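Local coordinates for L-serine ammonia-lyase (Rhizomucor miehei CAU432, PDB 5C3U), which binds pyridoxal-5'-phosphate and belongs to the family of pyridoxal-phosphate dependent enzymes, at residues Gln46-Ala58 and Gly78-Arg90. Residues are numbered along the deposited sequence; the frame is centred on the assembly and turned at random.
With PLP (pyridoxal-5'-phosphate), chain B.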
loop_
_atom_site.group_PDB
_atom_site.type_symbol
_atom_site.label_atom_id
_atom_site.label_comp_id
_atom_site.label_asym_id
_atom_site.label_seq_id
_atom_site.Cartn_x
_atom_site.Cartn_y
_atom_site.Cartn_z
ATOM N N GLN A 46 3.452 -5.240 -10.150
ATOM C CA GLN A 46 2.494 -4.377 -10.856
ATOM C C GLN A 46 3.208 -3.358 -11.725
ATOM O O GLN A 46 4.301 -2.888 -11.356
ATOM C CB GLN A 46 1.627 -3.614 -9.848
ATOM C CG GLN A 46 0.641 -4.468 -9.074
ATOM C CD GLN A 46 -0.481 -5.043 -9.924
ATOM O OE1 GLN A 46 -0.601 -4.756 -11.112
ATOM N NE2 GLN A 46 -1.309 -5.863 -9.307
ATOM N N PRO A 47 2.597 -2.981 -12.867
ATOM C CA PRO A 47 3.096 -1.809 -13.560
ATOM C C PRO A 47 3.151 -0.653 -12.577
ATOM O O PRO A 47 2.283 -0.522 -11.703
ATOM C CB PRO A 47 2.031 -1.522 -14.625
ATOM C CG PRO A 47 1.280 -2.784 -14.799
ATOM C CD PRO A 47 1.447 -3.604 -13.556
ATOM N N SER A 48 4.190 0.148 -12.710
ATOM C CA SER A 48 4.517 1.262 -11.781
ATOM C C SER A 48 5.173 0.835 -10.446
ATOM O O SER A 48 5.734 1.681 -9.754
ATOM C CB SER A 48 3.375 2.275 -11.570
ATOM O OG SER A 48 2.482 1.861 -10.527
ATOM N N GLY A 49 5.083 -0.446 -10.075
ATOM C CA GLY A 49 5.937 -0.974 -9.005
ATOM C C GLY A 49 5.284 -1.172 -7.650
ATOM O O GLY A 49 5.973 -1.504 -6.664
ATOM N N SER A 50 3.972 -0.969 -7.588
ATOM C CA SER A 50 3.252 -1.145 -6.312
ATOM C C SER A 50 1.799 -1.517 -6.467
ATOM O O SER A 50 1.234 -1.443 -7.568
ATOM C CB SER A 50 3.382 0.120 -5.464
ATOM O OG SER A 50 2.358 1.046 -5.796
ATOM N N VAL A 51 1.184 -1.886 -5.337
ATOM C CA VAL A 51 -0.248 -2.197 -5.238
ATOM C C VAL A 51 -1.161 -1.035 -5.712
ATOM O O VAL A 51 -2.299 -1.284 -6.100
ATOM C CB VAL A 51 -0.628 -2.620 -3.778
ATOM C CG1 VAL A 51 -0.580 -1.427 -2.810
ATOM C CG2 VAL A 51 -1.973 -3.332 -3.732
ATOM N N LYS A 52 -0.652 0.204 -5.697
ATOM C CA LYS A 52 -1.432 1.362 -6.148
ATOM C C LYS A 52 -1.999 1.168 -7.530
ATOM O O LYS A 52 -3.071 1.699 -7.846
ATOM C CB LYS A 52 -0.644 2.689 -6.086
ATOM C CG LYS A 52 -0.275 3.135 -4.671
ATOM C CD LYS A 52 -1.572 3.462 -3.921
ATOM C CE LYS A 52 -1.303 4.300 -2.691
ATOM N NZ LYS A 52 -0.249 3.660 -1.858
ATOM N N MET A 53 -1.295 0.406 -8.370
ATOM C CA MET A 53 -1.811 0.109 -9.702
ATOM C C MET A 53 -3.253 -0.453 -9.682
ATOM O O MET A 53 -4.044 -0.157 -10.589
ATOM C CB MET A 53 -0.846 -0.834 -10.417
ATOM C CG MET A 53 -0.688 -0.644 -11.911
ATOM S SD MET A 53 -0.436 1.053 -12.482
ATOM C CE MET A 53 -2.072 1.094 -13.068
ATOM N N ARG A 54 -3.625 -1.217 -8.648
ATOM C CA ARG A 54 -4.997 -1.758 -8.570
ATOM C C ARG A 54 -6.004 -0.640 -8.300
ATOM O O ARG A 54 -6.914 -0.399 -9.115
ATOM C CB ARG A 54 -5.133 -2.837 -7.478
ATOM C CG ARG A 54 -4.283 -4.077 -7.729
ATOM C CD ARG A 54 -4.503 -5.115 -6.644
ATOM N NE ARG A 54 -3.615 -6.255 -6.844
ATOM C CZ ARG A 54 -3.930 -7.344 -7.537
ATOM N NH1 ARG A 54 -3.025 -8.309 -7.649
ATOM N NH2 ARG A 54 -5.137 -7.483 -8.103
ATOM N N GLY A 55 -5.872 0.009 -7.138
ATOM C CA GLY A 55 -6.809 1.062 -6.737
ATOM C C GLY A 55 -6.781 2.249 -7.672
ATOM O O GLY A 55 -7.835 2.717 -8.149
ATOM N N ILE A 56 -5.565 2.756 -7.929
ATOM C CA ILE A 56 -5.399 3.976 -8.726
ATOM C C ILE A 56 -5.754 3.708 -10.184
ATOM O O ILE A 56 -6.403 4.542 -10.826
ATOM C CB ILE A 56 -3.996 4.604 -8.553
ATOM C CG1 ILE A 56 -3.719 4.874 -7.068
ATOM C CG2 ILE A 56 -3.826 5.853 -9.424
ATOM C CD1 ILE A 56 -4.737 5.779 -6.398
ATOM N N GLY A 57 -5.379 2.528 -10.683
ATOM C CA GLY A 57 -5.780 2.051 -12.016
ATOM C C GLY A 57 -7.283 2.091 -12.222
ATOM O O GLY A 57 -7.755 2.568 -13.247
ATOM N N ALA A 58 -8.039 1.622 -11.223
ATOM C CA ALA A 58 -9.490 1.597 -11.316
ATOM C C ALA A 58 -10.083 3.001 -11.363
ATOM O O ALA A 58 -11.027 3.256 -12.128
ATOM C CB ALA A 58 -10.069 0.838 -10.133
ATOM N N GLY A 78 1.650 11.124 -2.633
ATOM C CA GLY A 78 2.556 10.045 -2.215
ATOM C C GLY A 78 3.321 9.430 -3.369
ATOM O O GLY A 78 2.876 9.501 -4.518
ATOM N N PRO A 79 4.442 8.758 -3.066
ATOM C CA PRO A 79 5.321 8.373 -4.189
ATOM C C PRO A 79 4.685 7.320 -5.098
ATOM O O PRO A 79 4.800 7.402 -6.339
ATOM C CB PRO A 79 6.564 7.809 -3.489
ATOM C CG PRO A 79 6.129 7.494 -2.093
ATOM C CD PRO A 79 5.082 8.513 -1.757
ATOM N N ASN A 80 4.026 6.331 -4.513
ATOM C CA ASN A 80 3.494 5.278 -5.370
ATOM C C ASN A 80 2.222 5.683 -6.070
ATOM O O ASN A 80 1.930 5.173 -7.157
ATOM C CB ASN A 80 3.375 3.988 -4.602
ATOM C CG ASN A 80 4.720 3.580 -4.036
ATOM O OD1 ASN A 80 5.706 3.495 -4.797
ATOM N ND2 ASN A 80 4.801 3.390 -2.724
ATOM N N THR A 81 1.479 6.599 -5.453
ATOM C CA THR A 81 0.289 7.138 -6.109
ATOM C C THR A 81 0.685 7.923 -7.356
ATOM O O THR A 81 0.121 7.688 -8.430
ATOM C CB THR A 81 -0.528 8.004 -5.156
ATOM O OG1 THR A 81 -0.674 7.270 -3.937
ATOM C CG2 THR A 81 -1.926 8.296 -5.757
ATOM N N VAL A 82 1.678 8.808 -7.238
ATOM C CA VAL A 82 2.032 9.636 -8.391
ATOM C C VAL A 82 2.587 8.762 -9.491
ATOM O O VAL A 82 2.298 9.000 -10.653
ATOM C CB VAL A 82 2.947 10.862 -8.091
ATOM C CG1 VAL A 82 2.241 11.797 -7.100
ATOM C CG2 VAL A 82 4.350 10.469 -7.596
ATOM N N LEU A 83 3.326 7.715 -9.129
ATOM C CA LEU A 83 3.866 6.816 -10.176
ATOM C C LEU A 83 2.743 6.078 -10.932
ATOM O O LEU A 83 2.823 5.882 -12.157
ATOM C CB LEU A 83 4.876 5.834 -9.575
ATOM C CG LEU A 83 6.194 6.512 -9.194
ATOM C CD1 LEU A 83 6.979 5.624 -8.229
ATOM C CD2 LEU A 83 7.007 6.756 -10.463
ATOM N N ALA A 84 1.717 5.641 -10.194
ATOM C CA ALA A 84 0.586 4.931 -10.765
ATOM C C ALA A 84 -0.204 5.870 -11.663
ATOM O O ALA A 84 -0.588 5.487 -12.772
ATOM C CB ALA A 84 -0.321 4.360 -9.669
ATOM N N VAL A 85 -0.415 7.098 -11.203
ATOM C CA VAL A 85 -1.155 8.094 -12.003
ATOM C C VAL A 85 -0.376 8.370 -13.306
ATOM O O VAL A 85 -0.966 8.397 -14.399
ATOM C CB VAL A 85 -1.401 9.379 -11.210
ATOM C CG1 VAL A 85 -1.965 10.493 -12.101
ATOM C CG2 VAL A 85 -2.387 9.086 -10.075
ATOM N N SER A 86 0.936 8.576 -13.179
ATOM C CA SER A 86 1.796 8.846 -14.367
ATOM C C SER A 86 1.692 7.717 -15.394
ATOM O O SER A 86 1.463 7.955 -16.605
ATOM C CB SER A 86 3.245 9.110 -13.919
ATOM O OG SER A 86 4.072 9.515 -14.996
ATOM N N TYR A 87 1.818 6.485 -14.914
ATOM C CA TYR A 87 1.668 5.308 -15.762
ATOM C C TYR A 87 0.295 5.230 -16.424
ATOM O O TYR A 87 0.201 5.019 -17.629
ATOM C CB TYR A 87 1.965 4.036 -14.980
ATOM C CG TYR A 87 1.722 2.798 -15.783
ATOM C CD1 TYR A 87 0.486 2.167 -15.757
ATOM C CD2 TYR A 87 2.710 2.289 -16.629
ATOM C CE1 TYR A 87 0.246 1.027 -16.502
ATOM C CE2 TYR A 87 2.469 1.152 -17.397
ATOM C CZ TYR A 87 1.247 0.528 -17.327
ATOM O OH TYR A 87 0.982 -0.599 -18.073
ATOM N N CYS A 88 -0.774 5.390 -15.642
ATOM C CA CYS A 88 -2.147 5.306 -16.191
ATOM C C CYS A 88 -2.419 6.409 -17.219
ATOM O O CYS A 88 -3.088 6.180 -18.220
ATOM C CB CYS A 88 -3.197 5.387 -15.056
ATOM S SG CYS A 88 -3.166 3.931 -13.975
ATOM N N ALA A 89 -1.883 7.609 -16.984
ATOM C CA ALA A 89 -2.179 8.719 -17.860
ATOM C C ALA A 89 -1.543 8.395 -19.209
ATOM O O ALA A 89 -2.176 8.573 -20.255
ATOM C CB ALA A 89 -1.615 10.003 -17.293
ATOM N N ARG A 90 -0.314 7.884 -19.185
ATOM C CA ARG A 90 0.330 7.498 -20.453
ATOM C C ARG A 90 -0.462 6.382 -21.184
ATOM O O ARG A 90 -0.656 6.455 -22.409
ATOM C CB ARG A 90 1.813 7.134 -20.253
ATOM C CG ARG A 90 2.451 6.503 -21.492
ATOM C CD ARG A 90 3.950 6.243 -21.371
ATOM N NE ARG A 90 4.320 5.264 -20.336
ATOM C CZ ARG A 90 4.491 3.953 -20.530
ATOM N NH1 ARG A 90 4.839 3.168 -19.502
ATOM N NH2 ARG A 90 4.305 3.418 -21.733
HETATM N N1 PLP B . 2.275 0.047 0.932
HETATM C C2 PLP B . 2.628 0.719 -0.178
HETATM C C2A PLP B . 3.977 0.532 -0.829
HETATM C C3 PLP B . 1.681 1.671 -0.762
HETATM O O3 PLP B . 2.011 2.367 -1.895
HETATM C C4 PLP B . 0.367 1.806 -0.098
HETATM C C4A PLP B . -0.637 2.722 -0.661
HETATM C C5 PLP B . 0.084 1.013 1.126
HETATM C C6 PLP B . 1.088 0.150 1.574
HETATM C C5A PLP B . -1.248 1.109 1.875
HETATM O O4P PLP B . -1.854 2.357 1.565
HETATM P P PLP B . -3.343 2.868 1.948
HETATM O O1P PLP B . -4.281 2.401 0.890
HETATM O O2P PLP B . -3.687 2.385 3.368
HETATM O O3P PLP B . -3.080 4.333 1.923
HETATM O O HOH W 1 2.938 2.716 -7.813
HETATM O O HOH W 2 5.934 2.144 -7.046
#
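Pro47 lays its CB over one face of the Tyr87 ring, displaced toward the rim, 3.8 Å from the ring centroid and 23° off the normal, a CH-pi contact suited to a rigid proline ring. Met53 SD approaches the same ring obliquely, 3.6 Å from Tyr87 CD1, a Met-aromatic contact; its flexible thioether brings CE against Cys88. The setting is the cofactor site of a fold type II PLP enzyme, where the loop and the helix it leads into pack on helix 79-92, the segment axes 9.1 Å apart and inclined at 55°. Ala84, small enough for a close approach, receives Ile56 CG2 on its CB, while CD1 of Ile56 meets Thr81 CG2.

Toward the cofactor the contact turns polar. Ser50, ahead of the turn into that helix, accepts from Lys52 N through OG, a capping bond; the short hydroxyl also meets a water donating to Ser48 OG and Asn80 O. A second water donates to Ser48 O and Asn80 OD1, where Ser315 N also binds, and ND2 donates to Glu279 OE2, so the amide both accepts and donates. Lys52, bent at chi2 (-66°) and chi4, crosses Asn80 at about a right angle, CG against its CB, and NZ is covalently bonded to PLP C4A. Asn80 ND2 donates to the phenolic oxygen PLP O3 at 3.1 Å, while Lys52 NZ makes a weak hydrogen bond of 2.6 Å to PLP O3.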